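Local coordinates for HpcH/HpaI aldolase/citrate lyase family protein (Burkholderia cenocepacia, PDB 4MF4) that is of unknown function here but belongs to the HpcH/HpaI aldolase/citrate lyase family and folds as a TIM barrel, six copies of which form the assembly, at residues I228-D232 and T233-R237; T248-A251 and D252-L256; L32-S36 and D37-E41; N14-K17 and Q18-D22; V85-E89 and P90-K94. All blocks are in the same frame, centred on the assembly; numbering follows the deposited sequence.

Interaction 1 of 5, residues I228-D232 and T233-R237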
loop_
_atom_site.group_PDB
_atom_site.type_symbol
_atom_site.label_atom_id
_atom_site.label_comp_id
_atom_site.label_asym_id
_atom_site.label_seq_id
_atom_site.Cartn_x
_atom_site.Cartn_y
_atom_site.Cartn_z
ATOM N N ILE A 228 -5.928 30.755 12.079
ATOM C CA ILE A 228 -5.953 30.192 13.410
ATOM C C ILE A 228 -6.634 28.836 13.369
ATOM O O ILE A 228 -7.532 28.583 12.525
ATOM C CB ILE A 228 -6.682 31.166 14.393
ATOM C CG1 ILE A 228 -6.490 30.727 15.855
ATOM C CG2 ILE A 228 -8.119 31.315 14.002
ATOM C CD1 ILE A 228 -6.795 31.795 16.879
ATOM N N PHE A 229 -6.181 27.950 14.254
ATOM C CA PHE A 229 -6.805 26.654 14.449
ATOM C C PHE A 229 -7.776 26.826 15.596
ATOM O O PHE A 229 -7.341 27.118 16.720
ATOM C CB PHE A 229 -5.757 25.563 14.807
ATOM C CG PHE A 229 -6.345 24.176 14.896
ATOM C CD1 PHE A 229 -6.884 23.719 16.091
ATOM C CD2 PHE A 229 -6.460 23.386 13.780
ATOM C CE1 PHE A 229 -7.471 22.461 16.182
ATOM C CE2 PHE A 229 -7.050 22.127 13.854
ATOM C CZ PHE A 229 -7.552 21.674 15.067
ATOM N N ALA A 230 -9.072 26.624 15.334
ATOM C CA ALA A 230 -10.099 26.645 16.384
ATOM C C ALA A 230 -10.435 25.199 16.782
ATOM O O ALA A 230 -10.635 24.320 15.898
ATOM C CB ALA A 230 -11.340 27.375 15.900
ATOM N N GLY A 231 -10.479 24.962 18.099
ATOM C CA GLY A 231 -10.799 23.625 18.658
ATOM C C GLY A 231 -12.283 23.315 18.693
ATOM O O GLY A 231 -12.653 22.194 18.841
ATOM N N ASP A 232 -13.139 24.323 18.539
ATOM C CA ASP A 232 -14.590 24.162 18.594
ATOM C C ASP A 232 -15.282 25.341 17.864
ATOM O O ASP A 232 -14.606 26.303 17.478
ATOM C CB ASP A 232 -15.053 24.106 20.044
ATOM C CG ASP A 232 -14.509 25.261 20.876
ATOM O OD1 ASP A 232 -15.029 26.397 20.798
ATOM O OD2 ASP A 232 -13.546 25.019 21.595
ATOM N N THR A 233 -16.593 25.247 17.657
ATOM C CA THR A 233 -17.350 26.328 17.011
ATOM C C THR A 233 -17.441 27.661 17.799
ATOM O O THR A 233 -17.345 28.714 17.206
ATOM C CB THR A 233 -18.751 25.897 16.557
ATOM O OG1 THR A 233 -19.566 25.666 17.700
ATOM C CG2 THR A 233 -18.679 24.625 15.724
ATOM N N ALA A 234 -17.630 27.643 19.107
ATOM C CA ALA A 234 -17.665 28.926 19.842
ATOM C C ALA A 234 -16.371 29.711 19.611
ATOM O O ALA A 234 -16.417 30.900 19.324
ATOM C CB ALA A 234 -17.850 28.686 21.324
ATOM N N ALA A 235 -15.228 29.030 19.767
ATOM C CA ALA A 235 -13.917 29.589 19.472
ATOM C C ALA A 235 -13.837 30.139 18.050
ATOM O O ALA A 235 -13.477 31.298 17.874
ATOM C CB ALA A 235 -12.817 28.565 19.699
ATOM N N ALA A 236 -14.198 29.328 17.041
ATOM C CA ALA A 236 -14.184 29.791 15.659
ATOM C C ALA A 236 -14.971 31.090 15.463
ATOM O O ALA A 236 -14.500 32.009 14.752
ATOM C CB ALA A 236 -14.681 28.719 14.699
ATOM N N ARG A 237 -16.144 31.179 16.082
ATOM C CA ARG A 237 -16.962 32.414 16.007
ATOM C C ARG A 237 -16.278 33.580 16.719
ATOM O O ARG A 237 -16.294 34.684 16.205
ATOM C CB ARG A 237 -18.383 32.230 16.588
ATOM C CG ARG A 237 -19.242 31.248 15.790
ATOM C CD ARG A 237 -20.613 31.002 16.431
ATOM N NE ARG A 237 -21.374 32.242 16.456
ATOM C CZ ARG A 237 -21.970 32.785 15.390
ATOM N NH1 ARG A 237 -21.939 32.191 14.191
ATOM N NH2 ARG A 237 -22.634 33.940 15.524
#
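The carboxylate of Asp232 meets the first turn of helix 233-242 through one oxygen, OD1, which accepts a hydrogen bond from Ala235 N at 2.8 Å. The donor stands almost on the extension of the CG-OD1 bond, and the bond is nearly straight, 169° at the hydrogen. The methyl of Ala235 rests against the same group, with CB 3.3 Å from Asp232 OD1 and 4.1 Å from OD2. A chi1 of 51° sets CG between the backbone N and the carbonyl carbon and so folds the carboxylate back over the start of the helix. The other flat group, the ring of Phe229, lies clear of the helix start: it meets Trp31 edge-to-face, and Met139 of the third subunit packs on it. The arrangement is a helix N-cap at the strand-to-helix turn of a beta-alpha-beta unit, in which strand 225-230 of the TIM barrel passes into helix 233-242. The backbone O of Asp232 takes the first helical bond, from Ala236 N at 3.1 Å. Its negative charge at the positive end of the helix dipole is probably favourable. Beneath the polar cap lie methyl groups: Ala230 CB is 3.8 Å from Ala236 CB and 4.2 Å from Ala235 CB, joining the last strand residue to the inner side of the helix. Ile247 of the next strand and Val267 of the second subunit also pack on Ala236.

Interaction 2 of 5, residues T248-A251 and D252-L256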
loop_
_atom_site.group_PDB
_atom_site.type_symbol
_atom_site.label_atom_id
_atom_site.label_comp_id
_atom_site.label_asym_id
_atom_site.label_seq_id
_atom_site.Cartn_x
_atom_site.Cartn_y
_atom_site.Cartn_z
ATOM N N THR A 248 -9.656 27.572 10.864
ATOM C CA THR A 248 -9.785 26.125 10.817
ATOM C C THR A 248 -10.851 25.730 11.830
ATOM O O THR A 248 -10.687 26.004 13.002
ATOM C CB THR A 248 -8.491 25.383 11.250
ATOM O OG1 THR A 248 -7.321 25.955 10.673
ATOM C CG2 THR A 248 -8.535 23.945 10.854
ATOM N N VAL A 249 -11.919 25.069 11.370
ATOM C CA VAL A 249 -13.007 24.585 12.224
ATOM C C VAL A 249 -12.687 23.156 12.673
ATOM O O VAL A 249 -13.321 22.175 12.235
ATOM C CB VAL A 249 -14.399 24.680 11.523
ATOM C CG1 VAL A 249 -15.523 24.440 12.508
ATOM C CG2 VAL A 249 -14.638 26.024 10.864
ATOM N N SER A 250 -11.666 23.050 13.521
ATOM C CA SER A 250 -11.169 21.784 14.048
ATOM C C SER A 250 -10.725 20.796 12.949
ATOM O O SER A 250 -10.252 21.208 11.904
ATOM C CB SER A 250 -12.195 21.188 15.022
ATOM O OG SER A 250 -11.671 20.123 15.809
ATOM N N ALA A 251 -10.881 19.499 13.190
ATOM C CA ALA A 251 -10.239 18.423 12.383
ATOM C C ALA A 251 -11.241 17.304 12.170
ATOM O O ALA A 251 -12.184 17.100 13.005
ATOM C CB ALA A 251 -9.010 17.885 13.125
ATOM N N ASP A 252 -11.044 16.601 11.060
ATOM C CA ASP A 252 -11.885 15.463 10.679
ATOM C C ASP A 252 -12.045 14.455 11.817
ATOM O O ASP A 252 -13.178 14.103 12.154
ATOM C CB ASP A 252 -11.337 14.760 9.407
ATOM C CG ASP A 252 -9.872 14.327 9.516
ATOM O OD1 ASP A 252 -9.178 14.552 10.547
ATOM O OD2 ASP A 252 -9.398 13.703 8.544
ATOM N N VAL A 253 -10.940 14.033 12.433
ATOM C CA VAL A 253 -11.027 12.970 13.429
ATOM C C VAL A 253 -11.775 13.453 14.679
ATOM O O VAL A 253 -12.460 12.675 15.328
ATOM C CB VAL A 253 -9.636 12.417 13.824
ATOM C CG1 VAL A 253 -8.760 13.460 14.488
ATOM C CG2 VAL A 253 -9.765 11.226 14.730
ATOM N N SER A 254 -11.608 14.734 15.028
ATOM C CA SER A 254 -12.294 15.312 16.179
ATOM C C SER A 254 -13.820 15.348 15.967
ATOM O O SER A 254 -14.621 14.999 16.851
ATOM C CB SER A 254 -11.739 16.713 16.447
ATOM O OG SER A 254 -10.323 16.642 16.640
ATOM N N TRP A 255 -14.235 15.781 14.787
ATOM C CA TRP A 255 -15.687 15.795 14.478
ATOM C C TRP A 255 -16.281 14.399 14.437
ATOM O O TRP A 255 -17.401 14.198 14.924
ATOM C CB TRP A 255 -15.972 16.509 13.156
ATOM C CG TRP A 255 -15.736 18.020 13.312
ATOM C CD1 TRP A 255 -14.815 18.786 12.658
ATOM C CD2 TRP A 255 -16.472 18.913 14.144
ATOM N NE1 TRP A 255 -14.905 20.088 13.061
ATOM C CE2 TRP A 255 -15.904 20.191 13.986
ATOM C CE3 TRP A 255 -17.518 18.741 15.063
ATOM C CZ2 TRP A 255 -16.359 21.293 14.662
ATOM C CZ3 TRP A 255 -17.992 19.856 15.728
ATOM C CH2 TRP A 255 -17.391 21.113 15.547
ATOM N N LEU A 256 -15.516 13.456 13.882
ATOM C CA LEU A 256 -15.937 12.071 13.810
ATOM C C LEU A 256 -16.211 11.466 15.171
ATOM O O LEU A 256 -17.249 10.830 15.379
ATOM C CB LEU A 256 -14.872 11.225 13.071
ATOM C CG LEU A 256 -15.122 9.733 12.974
ATOM C CD1 LEU A 256 -16.400 9.412 12.240
ATOM C CD2 LEU A 256 -13.965 9.049 12.290
HETATM O O HOH W 1 -8.802 19.042 16.652
#
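At the strand-to-helix turn after the eighth and closing strand of the TIM barrel, 246-251, Trp255 of the long C-terminal helix 252-268 reaches back to the strand. Its indole NE1 donates to Val249 O at 2.7 Å in a hydrogen bond that is almost straight, 177° at the hydrogen, with the oxygen only 1° out of the ring plane. The nitrogen approaches this carbonyl tilted from its plane. Val249 is the centre of an inverse gamma turn. With chi1 at -71°, CG of Trp255 lies beside its own backbone N, and the ring swings back along the strand. There Trp255 CZ2 packs 3.9 Å from Val249 CG1, and Ser250 CB comes obliquely to within 3.5 Å of Trp255 NE1. Ala251, at the N-cap position, contributes its backbone O, which accepts from Trp255 N at 3.0 Å. The carboxylate of Asp252 is directed to the loop after the first barrel strand, where OD1 and OD2 accept from the backbone N atoms of Ser33 and Leu34. On the flank near Met139 of the third subunit, a water bridges the two serines, 2.8 Å from Ser254 OG and 3.2 Å from Ser250 OG.

Interaction 3 of 5, residues L32-S36 and D37-E41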
loop_
_atom_site.group_PDB
_atom_site.type_symbol
_atom_site.label_atom_id
_atom_site.label_comp_id
_atom_site.label_asym_id
_atom_site.label_seq_id
_atom_site.Cartn_x
_atom_site.Cartn_y
_atom_site.Cartn_z
ATOM N N LEU A 32 -7.266 17.815 7.954
ATOM C CA LEU A 32 -7.378 16.423 7.594
ATOM C C LEU A 32 -6.214 15.643 8.199
ATOM O O LEU A 32 -5.103 15.694 7.682
ATOM C CB LEU A 32 -7.406 16.225 6.077
ATOM C CG LEU A 32 -8.425 17.014 5.266
ATOM C CD1 LEU A 32 -8.261 16.671 3.794
ATOM C CD2 LEU A 32 -9.844 16.752 5.732
ATOM N N SER A 33 -6.515 14.929 9.288
ATOM C CA SER A 33 -5.582 14.081 10.054
ATOM C C SER A 33 -5.722 12.566 9.797
ATOM O O SER A 33 -4.789 11.803 10.081
ATOM C CB SER A 33 -5.823 14.271 11.561
ATOM O OG SER A 33 -5.720 15.641 11.918
ATOM N N LEU A 34 -6.863 12.114 9.270
ATOM C CA LEU A 34 -7.133 10.680 9.195
ATOM C C LEU A 34 -6.314 9.960 8.122
ATOM O O LEU A 34 -6.147 8.724 8.193
ATOM C CB LEU A 34 -8.639 10.403 8.968
ATOM C CG LEU A 34 -9.650 10.694 10.088
ATOM C CD1 LEU A 34 -11.068 10.655 9.485
ATOM C CD2 LEU A 34 -9.451 9.676 11.202
ATOM N N GLY A 35 -5.765 10.686 7.160
ATOM C CA GLY A 35 -4.931 10.057 6.134
ATOM C C GLY A 35 -5.659 9.183 5.131
ATOM O O GLY A 35 -5.076 8.256 4.553
ATOM N N SER A 36 -6.926 9.504 4.900
ATOM C CA SER A 36 -7.861 8.646 4.181
ATOM C C SER A 36 -8.289 9.311 2.885
ATOM O O SER A 36 -8.788 10.432 2.921
ATOM C CB SER A 36 -9.125 8.446 5.079
ATOM O OG SER A 36 -10.201 7.843 4.336
ATOM N N ASP A 37 -8.126 8.631 1.755
ATOM C CA ASP A 37 -8.583 9.181 0.441
ATOM C C ASP A 37 -10.109 9.346 0.395
ATOM O O ASP A 37 -10.635 10.347 -0.060
ATOM C CB ASP A 37 -8.145 8.294 -0.742
ATOM C CG ASP A 37 -6.651 8.219 -0.917
ATOM O OD1 ASP A 37 -5.896 9.059 -0.360
ATOM O OD2 ASP A 37 -6.235 7.296 -1.645
ATOM N N SER A 38 -10.819 8.341 0.893
ATOM C CA SER A 38 -12.274 8.392 0.904
ATOM C C SER A 38 -12.768 9.530 1.795
ATOM O O SER A 38 -13.690 10.235 1.422
ATOM C CB SER A 38 -12.854 7.034 1.330
ATOM O OG SER A 38 -12.171 6.524 2.458
ATOM N N ALA A 39 -12.116 9.741 2.937
ATOM C CA ALA A 39 -12.506 10.810 3.857
ATOM C C ALA A 39 -12.271 12.162 3.217
ATOM O O ALA A 39 -13.108 13.056 3.356
ATOM C CB ALA A 39 -11.771 10.746 5.186
ATOM N N ALA A 40 -11.152 12.295 2.508
ATOM C CA ALA A 40 -10.805 13.569 1.838
ATOM C C ALA A 40 -11.808 13.869 0.722
ATOM O O ALA A 40 -12.242 15.044 0.541
ATOM C CB ALA A 40 -9.400 13.508 1.258
ATOM N N GLU A 41 -12.138 12.841 -0.045
ATOM C CA GLU A 41 -13.102 13.001 -1.127
ATOM C C GLU A 41 -14.479 13.314 -0.568
ATOM O O GLU A 41 -15.135 14.279 -1.017
ATOM C CB GLU A 41 -13.190 11.788 -2.054
ATOM C CG GLU A 41 -14.005 12.129 -3.289
ATOM C CD GLU A 41 -14.041 11.079 -4.354
ATOM O OE1 GLU A 41 -13.468 9.968 -4.191
ATOM O OE2 GLU A 41 -14.670 11.399 -5.405
HETATM O O HOH W 2 -3.881 8.610 1.743
#
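Ser36 touches the first turn of helix 37-43 with its hydroxyl: OG accepts from Ala39 N at 3.0 Å, the side-chain bond of a serine N-cap. This cap starts the first helix after barrel strand 27-32 in the TIM-barrel fold. Because chi1 is 168°, OG lies anti to the backbone N and beside the carbonyl carbon, which carries it forward over the first-turn N-H groups. Ala39 CB is 3.4 Å from Ser36 OG. Ser38 OG, also nearby, is hydrogen-bonded to Leu34 O of the second subunit in the conformer given, one of two, so its place is less certain. The backbone O of Ser36 takes the following N-H, that of Ala40, at 3.0 Å. Two polar atoms of one buried residue therefore satisfy two successive helix donors.

Outward from the cap, Gly35 turns the chain with a positive phi of 71°, a value that favours glycine. Gly35 O accepts from a water at 3.1 Å, which also donates to Asp37 OD1 at 2.9 Å, tying the turn to the first helical residue; Arg63 of the third subunit adds a further bond to the same carbonyl. Asp37 itself packs on helix 62-73. On the barrel side the contacts are apolar and lighter: Leu32 at the strand end and Leu34 in the loop approach the methyls of the helix, Leu34 CD1 standing 4.4 Å from Ala39 CB and Leu32 CD1 4.2 Å from Ala40 CB.

Interaction 4 of 5, residues N14-K17 and Q18-D22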
loop_
_atom_site.group_PDB
_atom_site.type_symbol
_atom_site.label_atom_id
_atom_site.label_comp_id
_atom_site.label_asym_id
_atom_site.label_seq_id
_atom_site.Cartn_x
_atom_site.Cartn_y
_atom_site.Cartn_z
ATOM N N ASN A 14 -4.858 29.917 -8.356
ATOM C CA ASN A 14 -5.020 29.609 -6.943
ATOM C C ASN A 14 -5.953 30.663 -6.332
ATOM O O ASN A 14 -5.547 31.799 -6.088
ATOM C CB ASN A 14 -3.644 29.669 -6.270
ATOM C CG ASN A 14 -3.697 29.312 -4.812
ATOM O OD1 ASN A 14 -4.781 29.293 -4.218
ATOM N ND2 ASN A 14 -2.525 28.992 -4.227
ATOM N N SER A 15 -7.201 30.276 -6.117
ATOM C CA SER A 15 -8.230 31.189 -5.657
ATOM C C SER A 15 -8.079 31.486 -4.172
ATOM O O SER A 15 -8.584 32.515 -3.690
ATOM C CB SER A 15 -9.626 30.613 -5.938
ATOM O OG SER A 15 -9.941 29.514 -5.096
ATOM N N LEU A 16 -7.410 30.584 -3.443
ATOM C CA LEU A 16 -7.169 30.786 -2.023
ATOM C C LEU A 16 -6.157 31.899 -1.823
ATOM O O LEU A 16 -6.338 32.767 -0.951
ATOM C CB LEU A 16 -6.698 29.504 -1.327
ATOM C CG LEU A 16 -6.649 29.591 0.190
ATOM C CD1 LEU A 16 -8.042 29.770 0.769
ATOM C CD2 LEU A 16 -5.985 28.364 0.805
ATOM N N LYS A 17 -5.098 31.896 -2.628
ATOM C CA LYS A 17 -4.112 32.972 -2.590
ATOM C C LYS A 17 -4.755 34.317 -2.924
ATOM O O LYS A 17 -4.478 35.329 -2.265
ATOM C CB LYS A 17 -2.970 32.734 -3.577
ATOM C CG LYS A 17 -1.788 33.651 -3.373
ATOM C CD LYS A 17 -0.716 33.470 -4.465
ATOM C CE LYS A 17 0.496 34.393 -4.241
ATOM N NZ LYS A 17 1.678 34.038 -5.098
ATOM N N GLN A 18 -5.580 34.315 -3.977
ATOM C CA GLN A 18 -6.167 35.550 -4.466
ATOM C C GLN A 18 -7.086 36.138 -3.384
ATOM O O GLN A 18 -7.011 37.330 -3.064
ATOM C CB GLN A 18 -6.878 35.290 -5.796
ATOM C CG GLN A 18 -7.671 36.458 -6.352
ATOM C CD GLN A 18 -9.118 36.428 -5.873
ATOM O OE1 GLN A 18 -9.856 35.463 -6.135
ATOM N NE2 GLN A 18 -9.527 37.469 -5.158
ATOM N N ARG A 19 -7.953 35.299 -2.825
ATOM C CA ARG A 19 -8.827 35.737 -1.737
ATOM C C ARG A 19 -8.042 36.193 -0.506
ATOM O O ARG A 19 -8.361 37.241 0.063
ATOM C CB ARG A 19 -9.832 34.651 -1.372
ATOM C CG ARG A 19 -10.931 34.475 -2.414
ATOM C CD ARG A 19 -11.784 33.253 -2.114
ATOM N NE ARG A 19 -11.217 32.015 -2.621
ATOM C CZ ARG A 19 -11.666 30.814 -2.285
ATOM N NH1 ARG A 19 -12.649 30.714 -1.416
ATOM N NH2 ARG A 19 -11.118 29.723 -2.777
ATOM N N LEU A 20 -7.011 35.441 -0.111
ATOM C CA LEU A 20 -6.157 35.841 1.043
ATOM C C LEU A 20 -5.536 37.236 0.891
ATOM O O LEU A 20 -5.514 38.007 1.859
ATOM C CB LEU A 20 -5.022 34.861 1.300
ATOM C CG LEU A 20 -5.350 33.526 1.977
ATOM C CD1 LEU A 20 -4.097 32.703 1.869
ATOM C CD2 LEU A 20 -5.794 33.667 3.426
ATOM N N ARG A 21 -5.013 37.530 -0.302
ATOM C CA ARG A 21 -4.352 38.813 -0.584
ATOM C C ARG A 21 -5.344 39.940 -0.863
ATOM O O ARG A 21 -5.026 41.085 -0.588
ATOM C CB ARG A 21 -3.433 38.728 -1.822
ATOM C CG ARG A 21 -2.131 37.944 -1.662
ATOM C CD ARG A 21 -1.329 38.119 -2.950
ATOM N NE ARG A 21 -0.053 37.413 -3.012
ATOM C CZ ARG A 21 1.069 37.769 -2.374
ATOM N NH1 ARG A 21 1.098 38.835 -1.565
ATOM N NH2 ARG A 21 2.183 37.033 -2.529
ATOM N N ASP A 22 -6.497 39.627 -1.461
ATOM C CA ASP A 22 -7.389 40.669 -2.039
ATOM C C ASP A 22 -8.699 40.899 -1.304
ATOM O O ASP A 22 -9.247 41.985 -1.396
ATOM C CB ASP A 22 -7.759 40.364 -3.501
ATOM C CG ASP A 22 -6.555 40.394 -4.451
ATOM O OD1 ASP A 22 -5.547 41.074 -4.146
ATOM O OD2 ASP A 22 -6.616 39.725 -5.513
#
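Ser15 and Arg19, one helical turn apart, make the tightly bonded part of this contact. The arginine holds the serine through NE and NH2, one atom each: Arg19 NE donates to Ser15 O at 2.9 Å and NH2 to Ser15 OG at 2.6 Å. Ser15 O also accepts from Arg19 N, the two donors reaching it from opposite faces of its carbonyl plane. Arg19 has a second modelled conformer, so the side-chain grip is less certain than the backbone bond. Ser15 OG is hydrogen-bonded to Glu80 as well. At the N-cap, Asn14 OD1 accepts from Lys17 N at 3.1 Å, while Asn14 ND2 donates a hydrogen bond to Gln158 O. On the packed side, Leu16 CG lies 4.4 Å from Leu20 CD1.

The Lys17-Arg21 flank has no mutual bond. Extended Lys17 runs beside Arg21, its CE 3.3 Å from Arg21 NE at the guanidinium edge, and the like-charged Lys17 NZ and Arg21 NH2 stand 4.0 Å apart. Lys17 NZ donates hydrogen bonds to Val159 O and Ala157 O, and Arg21 forms a salt bridge to Asp184. Gln18 and exposed Arg21 form the solvent side. Buried Leu16 meets Leu27 and Val82, placing this N-terminal helix as a lid on the N-terminal end of the TIM barrel.

Interaction 5 of 5, residues V85-E89 and P90-K94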
loop_
_atom_site.group_PDB
_atom_site.type_symbol
_atom_site.label_atom_id
_atom_site.label_comp_id
_atom_site.label_asym_id
_atom_site.label_seq_id
_atom_site.Cartn_x
_atom_site.Cartn_y
_atom_site.Cartn_z
ATOM N N VAL A 85 3.731 21.125 5.597
ATOM C CA VAL A 85 4.912 20.283 5.473
ATOM C C VAL A 85 5.477 19.982 6.861
ATOM O O VAL A 85 5.157 20.684 7.830
ATOM C CB VAL A 85 5.998 20.860 4.528
ATOM C CG1 VAL A 85 5.438 21.026 3.127
ATOM C CG2 VAL A 85 6.596 22.162 5.057
ATOM N N PRO A 86 6.268 18.897 6.979
ATOM C CA PRO A 86 6.804 18.516 8.279
ATOM C C PRO A 86 7.840 19.498 8.829
ATOM O O PRO A 86 7.914 19.672 10.037
ATOM C CB PRO A 86 7.475 17.147 8.015
ATOM C CG PRO A 86 6.947 16.697 6.697
ATOM C CD PRO A 86 6.722 17.981 5.929
ATOM N N ALA A 87 8.625 20.112 7.934
ATOM C CA ALA A 87 9.788 20.938 8.306
ATOM C C ALA A 87 10.213 21.736 7.065
ATOM O O ALA A 87 9.772 21.468 5.963
ATOM C CB ALA A 87 10.947 20.063 8.764
ATOM N N ARG A 88 11.083 22.708 7.268
ATOM C CA ARG A 88 11.493 23.574 6.185
ATOM C C ARG A 88 12.759 23.019 5.514
ATOM O O ARG A 88 13.798 23.656 5.562
ATOM C CB ARG A 88 11.733 24.961 6.759
ATOM C CG ARG A 88 11.527 26.068 5.782
ATOM C CD ARG A 88 11.693 27.386 6.484
ATOM N NE ARG A 88 13.055 27.565 6.926
ATOM C CZ ARG A 88 13.469 27.513 8.176
ATOM N NH1 ARG A 88 12.619 27.366 9.188
ATOM N NH2 ARG A 88 14.756 27.703 8.403
ATOM N N GLU A 89 12.672 21.809 4.954
ATOM C CA GLU A 89 13.774 21.159 4.268
ATOM C C GLU A 89 13.482 21.222 2.776
ATOM O O GLU A 89 12.389 20.877 2.357
ATOM C CB GLU A 89 13.896 19.683 4.664
ATOM C CG GLU A 89 14.077 19.367 6.165
ATOM C CD GLU A 89 15.394 19.843 6.751
ATOM O OE1 GLU A 89 16.346 20.171 6.000
ATOM O OE2 GLU A 89 15.477 19.906 7.997
ATOM N N PRO A 90 14.462 21.633 1.969
ATOM C CA PRO A 90 14.237 21.711 0.532
ATOM C C PRO A 90 13.539 20.461 -0.076
ATOM O O PRO A 90 12.568 20.582 -0.848
ATOM C CB PRO A 90 15.655 21.887 -0.045
ATOM C CG PRO A 90 16.474 22.495 1.054
ATOM C CD PRO A 90 15.814 22.100 2.367
ATOM N N TRP A 91 14.011 19.263 0.277
ATOM C CA TRP A 91 13.466 18.051 -0.355
ATOM C C TRP A 91 11.993 17.790 -0.037
ATOM O O TRP A 91 11.234 17.338 -0.901
ATOM C CB TRP A 91 14.346 16.823 -0.047
ATOM C CG TRP A 91 14.098 16.112 1.253
ATOM C CD1 TRP A 91 14.690 16.385 2.455
ATOM C CD2 TRP A 91 13.300 14.929 1.474
ATOM N NE1 TRP A 91 14.264 15.482 3.430
ATOM C CE2 TRP A 91 13.404 14.591 2.855
ATOM C CE3 TRP A 91 12.500 14.141 0.662
ATOM C CZ2 TRP A 91 12.790 13.468 3.395
ATOM C CZ3 TRP A 91 11.864 13.042 1.209
ATOM C CH2 TRP A 91 12.003 12.723 2.563
ATOM N N LEU A 92 11.570 18.089 1.190
ATOM C CA LEU A 92 10.154 17.973 1.588
ATOM C C LEU A 92 9.241 18.990 0.877
ATOM O O LEU A 92 8.126 18.678 0.477
ATOM C CB LEU A 92 10.053 18.169 3.099
ATOM C CG LEU A 92 10.661 17.036 3.913
ATOM C CD1 LEU A 92 10.840 17.395 5.382
ATOM C CD2 LEU A 92 9.804 15.764 3.758
ATOM N N VAL A 93 9.725 20.202 0.712
ATOM C CA VAL A 93 8.972 21.269 0.031
ATOM C C VAL A 93 8.817 20.955 -1.451
ATOM O O VAL A 93 7.760 21.149 -1.996
ATOM C CB VAL A 93 9.643 22.640 0.231
ATOM C CG1 VAL A 93 9.074 23.744 -0.665
ATOM C CG2 VAL A 93 9.554 23.045 1.691
ATOM N N LYS A 94 9.900 20.493 -2.076
ATOM C CA LYS A 94 9.919 20.002 -3.426
ATOM C C LYS A 94 8.862 18.908 -3.624
ATOM O O LYS A 94 8.087 18.967 -4.568
ATOM C CB LYS A 94 11.319 19.427 -3.655
ATOM C CG LYS A 94 11.769 19.255 -5.057
ATOM C CD LYS A 94 13.261 18.921 -5.064
ATOM C CE LYS A 94 14.124 20.110 -4.738
ATOM N NZ LYS A 94 15.496 19.634 -4.392
#
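The 85-89 loop of this TIM barrel leads from strand 80-84 into helix 90-98, and Glu89, at the N-cap position, meets Leu92 of the first helical turn. Glu89 O accepts the first helical bond, from Val93 N at 3.2 Å. Pro90, first in the helix, has no N-H to be satisfied. Before it the chain bends in an inverse gamma turn centred on Arg88, closed by a weak bond from Glu89 N to Ala87 O at 3.1 Å; Arg88 NE is hydrogen-bonded to His117 ND1.

The apolar side is carried by Leu92, whose chi1 of -69° sets CG beside the backbone N. Leu92 CD1 reaches three loop residues, lying 3.9 Å from Glu89 CG, 4.2 Å from Pro86 CG and 4.3 Å from Ala87 CB. Glu89 and Leu92 run side by side in the same direction, so the glutamate contributes its aliphatic stem. Trp91 of the third subunit packs on Pro86, Ala87 and Leu92, making this patch part of an interface. The chain's own Trp91 receives the other branch of the leucine: Leu92 CD2 sits 3.7 Å above one face of the Trp91 ring, offset toward the rim.

All five contacts are helix starts, and four of them follow strands of the barrel; interaction 4 instead belongs to the N-terminal helix at the barrel's other end. Interactions 1 and 2 lie on neighbouring strands 225-230 and 246-251 and touch directly, while interaction 2 also meets interaction 3 where the last strand adjoins the first. Burial is greatest in interactions 2 and 3; the other three are partly exposed. Chemistry differs too: side chains of Asp, Ser and Asn cap the helices of interactions 1, 3 and 4, whereas interactions 2 and 5 have no side-chain capping bond at Ala251 and Glu89, and an indole and a leucine reach back instead. No other subunit touches interaction 4.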